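Beta-lactamase (Klebsiella pneumoniae, PDB 6KBY) probably hydrolyses the ring of beta-lactam antibiotics to substituted beta-amino acids, as a class C beta-lactamase, and binds adenosine monophosphate. Local coordinates at residues Y240-A243 against Q247-L250. Sequence-based numbering, arbitrary orientation.
Sequences YVQA and QLKL
Gln-242, in the last turn of helix 234-244, and Gln-247, in the loop that follows, are joined twice, once through the backbone and once through their side chains. N of Gln-247 donates to O of Gln-242 at 3.0 Å, an almost straight bond (171° at the hydrogen). This i to i+5 link turns the chain back over the helix end.

The side chain of Gln-242 runs between two neighbours. Its CB lies 3.9 Å from CG of Leu-248 on one flank and 3.6 Å from OE1 of Gln-247 on the other. CG, set beside the backbone N and opposite the carbonyl carbon (chi1 -70°), comes within 3.3 Å of that same OE1. At the amide the two branches part: OE1 of Gln-242 approaches the methyl CD2 of Leu-248 at 3.8 Å and accepts a hydrogen bond from ND2 of Asn-45, whereas NE2 gives a weak, bent one to OE1 of Gln-247 (3.1 Å). The two glutamine chains cross nearly at right angles, and their amide planes stand 87° apart, so the groups meet steeply and do not stack.

On the Ala-243 side of the contact, CD1 of Leu-248 rests against N of Ala-243, while CB of Ala-243 touches CD1 of Leu-250 at 4.2 Å. Leu-260 of helix 255-262 also meets both Ala-243 and Leu-250, carrying this apolar patch on to the next helix.

The contact thus closes the C-terminal end of the helix, away from the nucleotide pocket. Its firm element is the backbone bond; the buried amide of Gln-242 has both ends engaged, with Asn-45 as the stronger partner and Gln-247 adding a looser hold.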
loop_
_atom_site.group_PDB
_atom_site.type_symbol
_atom_site.label_atom_id
_atom_site.label_comp_id
_atom_site.label_asym_id
_atom_site.label_seq_id
_atom_site.Cartn_x
_atom_site.Cartn_y
_atom_site.Cartn_z
ATOM N N TYR A 240 2.494 -0.451 -11.369
ATOM C CA TYR A 240 1.298 -0.103 -10.601
ATOM C C TYR A 240 1.196 1.403 -10.411
ATOM O O TYR A 240 0.107 1.982 -10.527
ATOM C CB TYR A 240 1.399 -0.799 -9.251
ATOM C CG TYR A 240 0.251 -0.713 -8.269
ATOM C CD1 TYR A 240 -1.038 -1.116 -8.606
ATOM C CD2 TYR A 240 0.497 -0.334 -6.957
ATOM C CE1 TYR A 240 -2.058 -1.108 -7.667
ATOM C CE2 TYR A 240 -0.505 -0.323 -6.018
ATOM C CZ TYR A 240 -1.782 -0.711 -6.377
ATOM O OH TYR A 240 -2.795 -0.735 -5.443
ATOM N N VAL A 241 2.322 2.052 -10.116
ATOM C CA VAL A 241 2.333 3.506 -9.973
ATOM C C VAL A 241 1.974 4.181 -11.295
ATOM O O VAL A 241 1.149 5.101 -11.338
ATOM C CB VAL A 241 3.697 3.966 -9.425
ATOM C CG1 VAL A 241 3.859 5.477 -9.552
ATOM C CG2 VAL A 241 3.857 3.520 -7.975
ATOM N N GLN A 242 2.583 3.728 -12.396
ATOM C CA GLN A 242 2.251 4.293 -13.701
ATOM C C GLN A 242 0.781 4.092 -14.040
ATOM O O GLN A 242 0.138 4.988 -14.603
ATOM C CB GLN A 242 3.137 3.684 -14.787
ATOM C CG GLN A 242 4.583 4.108 -14.716
ATOM C CD GLN A 242 5.233 4.057 -16.079
ATOM O OE1 GLN A 242 5.575 2.981 -16.570
ATOM N NE2 GLN A 242 5.374 5.214 -16.714
ATOM N N ALA A 243 0.243 2.909 -13.744
ATOM C CA ALA A 243 -1.172 2.656 -14.004
ATOM C C ALA A 243 -2.050 3.602 -13.193
ATOM O O ALA A 243 -3.079 4.097 -13.681
ATOM C CB ALA A 243 -1.499 1.201 -13.665
ATOM N N GLN A 247 -0.794 6.162 -17.224
ATOM C CA GLN A 247 0.251 6.243 -18.232
ATOM C C GLN A 247 0.309 5.036 -19.151
ATOM O O GLN A 247 1.024 5.084 -20.161
ATOM C CB GLN A 247 1.612 6.413 -17.563
ATOM C CG GLN A 247 1.796 7.738 -16.864
ATOM C CD GLN A 247 3.183 7.852 -16.262
ATOM O OE1 GLN A 247 3.486 7.220 -15.257
ATOM N NE2 GLN A 247 4.041 8.639 -16.892
ATOM N N LEU A 248 -0.410 3.968 -18.837
ATOM C CA LEU A 248 -0.281 2.705 -19.541
ATOM C C LEU A 248 -1.575 2.361 -20.259
ATOM O O LEU A 248 -2.673 2.669 -19.782
ATOM C CB LEU A 248 0.021 1.581 -18.559
ATOM C CG LEU A 248 1.224 1.803 -17.647
ATOM C CD1 LEU A 248 1.369 0.629 -16.707
ATOM C CD2 LEU A 248 2.483 1.990 -18.469
ATOM N N LYS A 249 -1.434 1.702 -21.406
ATOM C CA LYS A 249 -2.565 1.096 -22.101
ATOM C C LYS A 249 -2.784 -0.267 -21.462
ATOM O O LYS A 249 -2.158 -1.263 -21.833
ATOM C CB LYS A 249 -2.275 0.974 -23.592
ATOM N N LEU A 250 -3.669 -0.307 -20.473
ATOM C CA LEU A 250 -3.901 -1.512 -19.684
ATOM C C LEU A 250 -4.497 -2.632 -20.528
ATOM O O LEU A 250 -5.580 -3.136 -20.227
ATOM C CB LEU A 250 -4.823 -1.192 -18.508
ATOM C CG LEU A 250 -4.227 -1.185 -17.099
ATOM C CD1 LEU A 250 -2.750 -0.812 -17.111
ATOM C CD2 LEU A 250 -5.013 -0.226 -16.224
#